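Local coordinates for polyporopepsin (Irpex lacteus, PDB 1WKR), which is a pepsin-family aspartic endopeptidase that cleaves peptide bonds with broad specificity and clots milk, at residues 178-183 with 190-195; 269-274 with 313-318; 223-228 with 241-246. All blocks are in the same frame, centred on the assembly; numbering follows the deposited sequence.

Contact 1: 178-183 with 190-195. Unlike the reference sequence in segment 190-195: Ser-194 (reference Thr).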
loop_
_atom_site.group_PDB
_atom_site.type_symbol
_atom_site.label_atom_id
_atom_site.label_comp_id
_atom_site.label_asym_id
_atom_site.label_seq_id
_atom_site.Cartn_x
_atom_site.Cartn_y
_atom_site.Cartn_z
ATOM N N PRO A 178 -13.125 -1.364 12.721
ATOM C CA PRO A 178 -13.056 -2.792 12.408
ATOM C C PRO A 178 -12.898 -3.049 10.937
ATOM O O PRO A 178 -13.396 -2.248 10.127
ATOM C CB PRO A 178 -14.397 -3.366 12.903
ATOM C CG PRO A 178 -14.992 -2.295 13.796
ATOM C CD PRO A 178 -14.484 -0.970 13.207
ATOM N N ILE A 179 -12.281 -4.170 10.550
ATOM C CA ILE A 179 -12.330 -4.534 9.168
ATOM C C ILE A 179 -13.776 -4.641 8.735
ATOM O O ILE A 179 -14.618 -5.229 9.441
ATOM C CB ILE A 179 -11.542 -5.850 8.890
ATOM C CG1 ILE A 179 -10.091 -5.640 9.224
ATOM C CG2 ILE A 179 -11.731 -6.264 7.412
ATOM C CD1 ILE A 179 -9.393 -4.365 8.746
ATOM N N THR A 180 -14.122 -4.092 7.582
ATOM C CA THR A 180 -15.517 -4.059 7.108
ATOM C C THR A 180 -16.040 -5.489 6.902
ATOM O O THR A 180 -15.321 -6.417 6.559
ATOM C CB THR A 180 -15.540 -3.298 5.763
ATOM O OG1 THR A 180 -16.911 -3.245 5.334
ATOM C CG2 THR A 180 -14.746 -3.956 4.678
ATOM N N SER A 181 -17.349 -5.559 7.130
ATOM C CA SER A 181 -18.078 -6.812 6.865
ATOM C C SER A 181 -18.431 -6.953 5.409
ATOM O O SER A 181 -18.882 -8.047 4.980
ATOM C CB SER A 181 -19.409 -6.862 7.667
ATOM O OG SER A 181 -20.277 -5.854 7.199
ATOM N N THR A 182 -18.273 -5.932 4.605
ATOM C CA THR A 182 -18.692 -5.914 3.205
ATOM C C THR A 182 -17.686 -6.531 2.323
ATOM O O THR A 182 -16.460 -6.150 2.403
ATOM C CB THR A 182 -18.977 -4.470 2.776
ATOM O OG1 THR A 182 -20.129 -4.022 3.510
ATOM C CG2 THR A 182 -19.248 -4.373 1.333
ATOM N N SER A 183 -18.025 -7.487 1.498
ATOM C CA SER A 183 -17.185 -8.140 0.558
ATOM C C SER A 183 -17.194 -7.460 -0.825
ATOM O O SER A 183 -18.295 -6.927 -1.194
ATOM C CB SER A 183 -17.634 -9.651 0.419
ATOM O OG SER A 183 -16.673 -10.408 -0.447
ATOM N N GLY A 190 -9.694 -3.880 4.638
ATOM C CA GLY A 190 -10.916 -3.160 4.165
ATOM C C GLY A 190 -11.572 -2.446 5.280
ATOM O O GLY A 190 -11.715 -2.962 6.401
ATOM N N ILE A 191 -11.997 -1.219 4.993
ATOM C CA ILE A 191 -12.672 -0.380 5.962
ATOM C C ILE A 191 -13.891 0.278 5.300
ATOM O O ILE A 191 -14.010 0.302 4.079
ATOM C CB ILE A 191 -11.738 0.732 6.546
ATOM C CG1 ILE A 191 -11.318 1.732 5.454
ATOM C CG2 ILE A 191 -10.481 0.091 7.177
ATOM C CD1 ILE A 191 -10.569 2.925 5.983
ATOM N N ASN A 192 -14.764 0.833 6.131
ATOM C CA ASN A 192 -15.792 1.725 5.683
ATOM C C ASN A 192 -15.381 3.169 5.859
ATOM O O ASN A 192 -14.787 3.496 6.898
ATOM C CB ASN A 192 -17.092 1.433 6.466
ATOM C CG ASN A 192 -17.520 -0.014 6.291
ATOM O OD1 ASN A 192 -17.824 -0.680 7.399
ATOM N ND2 ASN A 192 -17.522 -0.549 5.195
ATOM N N GLN A 193 -15.676 4.031 4.876
ATOM C CA GLN A 193 -15.401 5.457 5.057
ATOM C C GLN A 193 -16.352 6.247 4.175
ATOM O O GLN A 193 -16.953 5.677 3.245
ATOM C CB GLN A 193 -13.933 5.812 4.694
ATOM C CG GLN A 193 -13.702 5.988 3.213
ATOM C CD GLN A 193 -12.214 6.150 2.875
ATOM O OE1 GLN A 193 -11.356 6.132 3.758
ATOM N NE2 GLN A 193 -11.930 6.338 1.591
ATOM N N SER A 194 -16.421 7.555 4.386
ATOM C CA SER A 194 -16.989 8.485 3.443
ATOM C C SER A 194 -15.960 9.556 3.128
ATOM O O SER A 194 -14.994 9.737 3.866
ATOM C CB SER A 194 -18.274 9.110 3.984
ATOM O OG SER A 194 -17.923 10.002 5.028
ATOM N N ILE A 195 -16.196 10.285 2.037
ATOM C CA ILE A 195 -15.335 11.355 1.587
ATOM C C ILE A 195 -16.177 12.560 1.206
ATOM O O ILE A 195 -17.161 12.419 0.438
ATOM C CB ILE A 195 -14.451 10.929 0.357
ATOM C CG1 ILE A 195 -13.757 9.568 0.590
ATOM C CG2 ILE A 195 -13.405 12.029 0.084
ATOM C CD1 ILE A 195 -12.989 9.115 -0.685
HETATM O O HOH W 1 -14.429 0.040 8.999
HETATM O O HOH W 2 -18.861 -3.315 8.016
#
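The amide of Asn-192 crosses the side chain of Thr-180 at about a right angle, offering ND2 to Thr-180 OG1. That bond is short, with ND2 and OG1 2.8 Å apart, but not straight: the angle at the hydrogen is 139°, and OG1 is tilted 29° from the amide plane. At the amide's other end OD1 receives a hydrogen from water 2, which in turn accepts from Ser-181 N. Asn-192, a predicted N-glycosylation site, carries no sugar in this structure. The second flat group is the carbonyl of Gly-190. Thr-180 N donates to Gly-190 O at 2.9 Å from above the carbonyl plane, 50° out of it, and Ile-179 CA adds a CA-H...O contact to the same oxygen at 3.2 Å.

Thr-180 holds OG1 anti to its own N, which leaves CG2 in the crowded position between N and C, where it lies 3.6 Å from Gly-190 C. OG1 also accepts from Thr-182 N at 3.1 Å, closing an ST turn. Water 1 links Pro-178 O to Asn-192 N. The contact thus ties the loop leaving strand 175-178 to the start of strand 190-197, which pairs through Ile-191 and Gly-209 with strand 207-211, the one leading to the active-site Asp-212.

The different partners of ND2 and OD1 probably fix the amide's rotation, and two N-H groups, one from Asn-192 and one from Thr-182, grip OG1 of Thr-180.

Contact 2: 269-274 with 313-318; sequences ANAQIW and LERFYS
One hydrogen bond carries the polar part of this contact: Arg-315 NH2 donates to Asn-270 OD1 at 3.0 Å. The oxygen sits at the edge of the guanidinium, only 9° out of its plane, so the N-H is used nearly in the plane of the group. The two flat groups are not coplanar, however; amide and guanidinium are turned 49° apart, and the side chains cross at about a right angle. Both ends have stronger partners in the C-terminal tail, since Asn-270 ND2 donates to Asn-340 O and Arg-315 NH1 to Ala-337 O. Tyr-250 OH is a further partner of Asn-270 ND2. Each planar group is thereby held at more than one atom, which fixes its rotation.

Residues 270-272 form a 3-10 turn after strand 263-267, with Gln-272 N bonded to Ala-269 O at 3.0 Å. Arg-315 lies between helix 310-313 and strand 316-321, which pairs with strands 142-146 and 326-331 in the sheet beneath the two lobes of this pepsin-like fold. The contact therefore joins a C-terminal-lobe turn to the entry of that sheet.

The nonpolar part is Ala-271 packed over one guanidinium face. Its CA stands 3.6 Å above the plane, over the centre, while its CB is 3.6 Å from Arg-315 NE and equally far from Arg-315 CG. A bend at chi2 (-65°) folds the arginine so that both its aliphatic stem and its flat end meet this methyl group. All three residues are buried, and the backbone and amide oxygens around the guanidinium probably help to offset the cost of burying its charge.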
loop_
_atom_site.group_PDB
_atom_site.type_symbol
_atom_site.label_atom_id
_atom_site.label_comp_id
_atom_site.label_asym_id
_atom_site.label_seq_id
_atom_site.Cartn_x
_atom_site.Cartn_y
_atom_site.Cartn_z
ATOM N N ALA A 269 -5.055 20.239 0.282
ATOM C CA ALA A 269 -4.784 20.541 -1.122
ATOM C C ALA A 269 -3.405 20.082 -1.528
ATOM O O ALA A 269 -3.253 19.392 -2.581
ATOM C CB ALA A 269 -4.927 22.047 -1.365
ATOM N N ASN A 270 -2.371 20.365 -0.749
ATOM C CA ASN A 270 -1.041 19.985 -1.173
ATOM C C ASN A 270 -0.889 18.437 -1.224
ATOM O O ASN A 270 -0.168 17.887 -2.074
ATOM C CB ASN A 270 0.036 20.562 -0.248
ATOM C CG ASN A 270 1.422 20.366 -0.814
ATOM O OD1 ASN A 270 2.194 19.526 -0.369
ATOM N ND2 ASN A 270 1.776 21.234 -1.790
ATOM N N ALA A 271 -1.557 17.760 -0.274
ATOM C CA ALA A 271 -1.514 16.284 -0.251
ATOM C C ALA A 271 -2.197 15.688 -1.460
ATOM O O ALA A 271 -1.979 14.491 -1.762
ATOM C CB ALA A 271 -2.223 15.784 1.004
ATOM N N GLN A 272 -3.061 16.431 -2.154
ATOM C CA GLN A 272 -3.790 15.924 -3.331
ATOM C C GLN A 272 -3.018 16.030 -4.605
ATOM O O GLN A 272 -3.525 15.601 -5.640
ATOM C CB GLN A 272 -5.118 16.680 -3.475
ATOM C CG GLN A 272 -6.162 16.257 -2.420
ATOM C CD GLN A 272 -7.358 17.176 -2.447
ATOM O OE1 GLN A 272 -8.084 17.251 -3.446
ATOM N NE2 GLN A 272 -7.555 17.920 -1.399
ATOM N N ILE A 273 -1.794 16.578 -4.569
ATOM C CA ILE A 273 -1.017 16.795 -5.813
ATOM C C ILE A 273 0.246 15.969 -5.796
ATOM O O ILE A 273 0.812 15.641 -4.747
ATOM C CB ILE A 273 -0.741 18.308 -6.101
ATOM C CG1 ILE A 273 0.453 18.838 -5.293
ATOM C CG2 ILE A 273 -2.028 19.091 -5.907
ATOM C CD1 ILE A 273 0.804 20.275 -5.634
ATOM N N TRP A 274 0.728 15.609 -7.021
ATOM C CA TRP A 274 1.998 14.941 -7.201
ATOM C C TRP A 274 3.141 15.902 -6.845
ATOM O O TRP A 274 2.980 17.128 -7.132
ATOM C CB TRP A 274 2.103 14.463 -8.657
ATOM C CG TRP A 274 3.331 13.709 -8.999
ATOM C CD1 TRP A 274 4.500 14.185 -9.438
ATOM C CD2 TRP A 274 3.515 12.276 -8.853
ATOM N NE1 TRP A 274 5.448 13.172 -9.580
ATOM C CE2 TRP A 274 4.845 12.017 -9.214
ATOM C CE3 TRP A 274 2.721 11.228 -8.403
ATOM C CZ2 TRP A 274 5.433 10.683 -9.166
ATOM C CZ3 TRP A 274 3.220 9.923 -8.419
ATOM C CH2 TRP A 274 4.569 9.672 -8.727
ATOM N N LEU A 313 -1.325 7.561 2.347
ATOM C CA LEU A 313 -0.547 7.113 3.494
ATOM C C LEU A 313 0.710 7.890 3.712
ATOM O O LEU A 313 1.301 7.861 4.789
ATOM C CB LEU A 313 -0.254 5.626 3.335
ATOM C CG LEU A 313 -1.509 4.749 3.321
ATOM C CD1 LEU A 313 -1.184 3.331 2.894
ATOM C CD2 LEU A 313 -2.192 4.753 4.680
ATOM N N GLU A 314 1.185 8.676 2.707
ATOM C CA GLU A 314 2.245 9.632 2.950
ATOM C C GLU A 314 1.862 10.698 3.976
ATOM O O GLU A 314 2.727 11.383 4.516
ATOM C CB GLU A 314 2.707 10.292 1.651
ATOM C CG GLU A 314 3.550 9.403 0.754
ATOM C CD GLU A 314 3.844 10.012 -0.585
ATOM O OE1 GLU A 314 2.890 10.579 -1.180
ATOM O OE2 GLU A 314 4.963 9.937 -1.079
ATOM N N ARG A 315 0.557 10.844 4.219
ATOM C CA ARG A 315 0.028 11.850 5.141
ATOM C C ARG A 315 -0.550 11.271 6.416
ATOM O O ARG A 315 -0.899 12.057 7.309
ATOM C CB ARG A 315 -1.002 12.695 4.424
ATOM C CG ARG A 315 -0.496 13.423 3.183
ATOM C CD ARG A 315 0.552 14.459 3.489
ATOM N NE ARG A 315 1.119 15.133 2.298
ATOM C CZ ARG A 315 1.217 16.429 2.179
ATOM N NH1 ARG A 315 0.659 17.320 3.009
ATOM N NH2 ARG A 315 1.867 16.915 1.086
ATOM N N PHE A 316 -0.695 9.950 6.546
ATOM C CA PHE A 316 -1.311 9.317 7.713
ATOM C C PHE A 316 -0.562 8.099 8.084
ATOM O O PHE A 316 -0.234 7.246 7.221
ATOM C CB PHE A 316 -2.781 8.997 7.424
ATOM C CG PHE A 316 -3.588 10.249 7.113
ATOM C CD1 PHE A 316 -3.973 11.095 8.147
ATOM C CD2 PHE A 316 -3.916 10.587 5.815
ATOM C CE1 PHE A 316 -4.629 12.251 7.895
ATOM C CE2 PHE A 316 -4.610 11.778 5.579
ATOM C CZ PHE A 316 -4.935 12.588 6.605
ATOM N N TYR A 317 -0.320 7.900 9.360
ATOM C CA TYR A 317 0.285 6.669 9.895
ATOM C C TYR A 317 -0.790 5.574 9.897
ATOM O O TYR A 317 -1.948 5.870 10.250
ATOM C CB TYR A 317 0.753 6.921 11.330
ATOM C CG TYR A 317 1.557 5.803 11.947
ATOM C CD1 TYR A 317 2.797 5.438 11.414
ATOM C CD2 TYR A 317 1.133 5.144 13.099
ATOM C CE1 TYR A 317 3.594 4.456 11.994
ATOM C CE2 TYR A 317 1.958 4.198 13.708
ATOM C CZ TYR A 317 3.138 3.872 13.160
ATOM O OH TYR A 317 3.973 2.914 13.780
ATOM N N SER A 318 -0.437 4.352 9.547
ATOM C CA SER A 318 -1.476 3.268 9.444
ATOM C C SER A 318 -1.033 2.051 10.190
ATOM O O SER A 318 0.127 1.672 10.240
ATOM C CB SER A 318 -1.773 2.992 7.971
ATOM O OG SER A 318 -0.623 2.655 7.199
#

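Contact 3: 223-228 with 241-246; sequences DAFAKY and GLLRLT
Phe-225 and Tyr-228 both carry CG anti to the backbone N (chi1 -172° and 179°), and these torsions send the two rings from successive turns of the helix toward Leu-243. Leu-243 approaches Phe-225 from the opposite direction, with its CG anti to the carbonyl carbon (chi1 -72°). The contact converges on one methyl group. Leu-243 CD1 is 3.5 Å from Phe-225 CZ and also 3.5 Å from Phe-225 CE1, so it meets the outer end of the ring rather than its base. The other branch touches the same place less closely, Leu-243 CD2 being 3.8 Å from Phe-225 CZ. Against Tyr-228 the methyl lies in the ring plane at the edge, 4.0 Å from both CD2 and CE2 of that tyrosine.

CD1 thus sits in the corner formed by two aromatic side chains three residues apart, and the interaction across the segments is wholly apolar. The phenolic end of Tyr-228 is occupied separately, its OH bonding to Gln-272 OE1. Strand 289-295 adds to the packing: Leu-291 and Val-293 touch Tyr-228, while Leu-243 pairs with Leu-291 through the backbone.

The elements joined are helix 222-232 and the weakly bonded strand 243-245, an antiparallel neighbour of strand 289-295. Strands 207-211, 218-220 and 306-308 are consistent with the psi loop that carries the catalytic Asp-212 in the C-terminal lobe of pepsin-like proteinases, and helix 222-232 follows strand 218-220 directly.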
loop_
_atom_site.group_PDB
_atom_site.type_symbol
_atom_site.label_atom_id
_atom_site.label_comp_id
_atom_site.label_asym_id
_atom_site.label_seq_id
_atom_site.Cartn_x
_atom_site.Cartn_y
_atom_site.Cartn_z
ATOM N N ASP A 223 -18.165 7.187 -10.189
ATOM C CA ASP A 223 -19.119 8.229 -9.939
ATOM C C ASP A 223 -18.636 9.275 -8.969
ATOM O O ASP A 223 -18.916 10.486 -9.091
ATOM C CB ASP A 223 -20.479 7.609 -9.461
ATOM C CG ASP A 223 -20.345 6.569 -8.370
ATOM O OD1 ASP A 223 -19.499 5.661 -8.408
ATOM O OD2 ASP A 223 -21.116 6.604 -7.368
ATOM N N ALA A 224 -17.806 8.872 -7.967
ATOM C CA ALA A 224 -17.167 9.805 -7.052
ATOM C C ALA A 224 -16.068 10.590 -7.738
ATOM O O ALA A 224 -15.937 11.804 -7.504
ATOM C CB ALA A 224 -16.572 8.982 -5.904
ATOM N N PHE A 225 -15.310 9.947 -8.634
ATOM C CA PHE A 225 -14.294 10.658 -9.412
ATOM C C PHE A 225 -14.902 11.713 -10.263
ATOM O O PHE A 225 -14.378 12.837 -10.370
ATOM C CB PHE A 225 -13.547 9.627 -10.304
ATOM C CG PHE A 225 -12.369 10.204 -11.011
ATOM C CD1 PHE A 225 -11.205 10.541 -10.338
ATOM C CD2 PHE A 225 -12.450 10.394 -12.401
ATOM C CE1 PHE A 225 -10.127 11.034 -11.010
ATOM C CE2 PHE A 225 -11.334 10.915 -13.046
ATOM C CZ PHE A 225 -10.156 11.203 -12.377
ATOM N N ALA A 226 -16.086 11.482 -10.895
ATOM C CA ALA A 226 -16.754 12.555 -11.643
ATOM C C ALA A 226 -17.109 13.676 -10.768
ATOM O O ALA A 226 -16.979 14.855 -11.151
ATOM C CB ALA A 226 -18.009 11.932 -12.312
ATOM N N LYS A 227 -17.593 13.432 -9.547
ATOM C CA LYS A 227 -17.944 14.530 -8.593
ATOM C C LYS A 227 -16.691 15.320 -8.234
ATOM O O LYS A 227 -16.744 16.570 -8.098
ATOM C CB LYS A 227 -18.570 13.986 -7.322
ATOM C CG LYS A 227 -19.992 13.437 -7.611
ATOM C CD LYS A 227 -20.594 12.866 -6.275
ATOM C CE LYS A 227 -21.877 12.116 -6.672
ATOM N NZ LYS A 227 -22.483 11.537 -5.428
ATOM N N TYR A 228 -15.564 14.625 -8.025
ATOM C CA TYR A 228 -14.305 15.310 -7.667
ATOM C C TYR A 228 -13.792 16.177 -8.825
ATOM O O TYR A 228 -13.325 17.313 -8.595
ATOM C CB TYR A 228 -13.312 14.237 -7.304
ATOM C CG TYR A 228 -11.938 14.765 -6.936
ATOM C CD1 TYR A 228 -11.744 15.397 -5.697
ATOM C CD2 TYR A 228 -10.862 14.696 -7.811
ATOM C CE1 TYR A 228 -10.476 15.881 -5.320
ATOM C CE2 TYR A 228 -9.606 15.184 -7.432
ATOM C CZ TYR A 228 -9.424 15.730 -6.225
ATOM O OH TYR A 228 -8.166 16.211 -5.906
ATOM N N GLY A 241 -1.579 11.015 -17.554
ATOM C CA GLY A 241 -2.599 10.176 -17.044
ATOM C C GLY A 241 -3.191 10.541 -15.694
ATOM O O GLY A 241 -3.973 9.826 -15.078
ATOM N N LEU A 242 -2.832 11.792 -15.257
ATOM C CA LEU A 242 -3.395 12.369 -13.984
ATOM C C LEU A 242 -4.304 13.488 -14.315
ATOM O O LEU A 242 -4.163 14.177 -15.409
ATOM C CB LEU A 242 -2.258 12.819 -13.113
ATOM C CG LEU A 242 -1.266 11.699 -12.648
ATOM C CD1 LEU A 242 -0.236 12.278 -11.736
ATOM C CD2 LEU A 242 -2.016 10.554 -11.944
ATOM N N LEU A 243 -5.188 13.878 -13.445
ATOM C CA LEU A 243 -5.938 15.137 -13.585
ATOM C C LEU A 243 -4.991 16.294 -13.438
ATOM O O LEU A 243 -3.984 16.199 -12.736
ATOM C CB LEU A 243 -6.955 15.203 -12.488
ATOM C CG LEU A 243 -8.159 14.274 -12.604
ATOM C CD1 LEU A 243 -9.028 14.332 -11.337
ATOM C CD2 LEU A 243 -8.994 14.548 -13.846
ATOM N N ARG A 244 -5.287 17.409 -14.085
ATOM C CA ARG A 244 -4.495 18.624 -13.992
ATOM C C ARG A 244 -5.389 19.794 -13.569
ATOM O O ARG A 244 -6.529 19.905 -13.968
ATOM C CB ARG A 244 -3.801 18.966 -15.305
ATOM C CG ARG A 244 -2.839 20.137 -15.283
ATOM C CD ARG A 244 -2.146 20.522 -16.689
ATOM N NE ARG A 244 -1.486 21.933 -16.566
ATOM C CZ ARG A 244 -0.224 22.176 -16.705
ATOM N NH1 ARG A 244 0.724 21.277 -17.107
ATOM N NH2 ARG A 244 0.221 23.378 -16.351
ATOM N N LEU A 245 -4.786 20.685 -12.757
ATOM C CA LEU A 245 -5.417 21.950 -12.363
ATOM C C LEU A 245 -4.541 23.112 -12.921
ATOM O O LEU A 245 -3.372 23.035 -12.982
ATOM C CB LEU A 245 -5.409 22.100 -10.806
ATOM C CG LEU A 245 -6.237 21.069 -10.056
ATOM C CD1 LEU A 245 -6.169 21.414 -8.557
ATOM C CD2 LEU A 245 -7.685 21.092 -10.548
ATOM N N THR A 246 -5.278 24.206 -13.211
ATOM C CA THR A 246 -4.570 25.478 -13.440
ATOM C C THR A 246 -4.052 26.047 -12.127
ATOM O O THR A 246 -4.385 25.612 -11.026
ATOM C CB THR A 246 -5.543 26.514 -14.031
ATOM O OG1 THR A 246 -6.576 26.800 -13.083
ATOM C CG2 THR A 246 -6.171 26.026 -15.359
#

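In the fold
Contacts 2 and 3 are buried, whereas contact 1 is partly exposed and has two waters bridging its segments. Their chemistry follows suit: backbone, amide and hydroxyl bonds at 178-183 with 190-195, a guanidinium held by an amide and covered by an alanine in contact 2, and purely apolar packing in contact 3. Contacts 1 and 3 reach the same group of C-terminal-lobe strands, though their centres are about 23 Å apart. Contacts 1 and 2 each also reach the other group of strands, through the end of strand 175-178 and through strand 316-321. Contact 2 touches contact 3 directly, through Gln-272 and Tyr-228, whereas contact 1 touches neither.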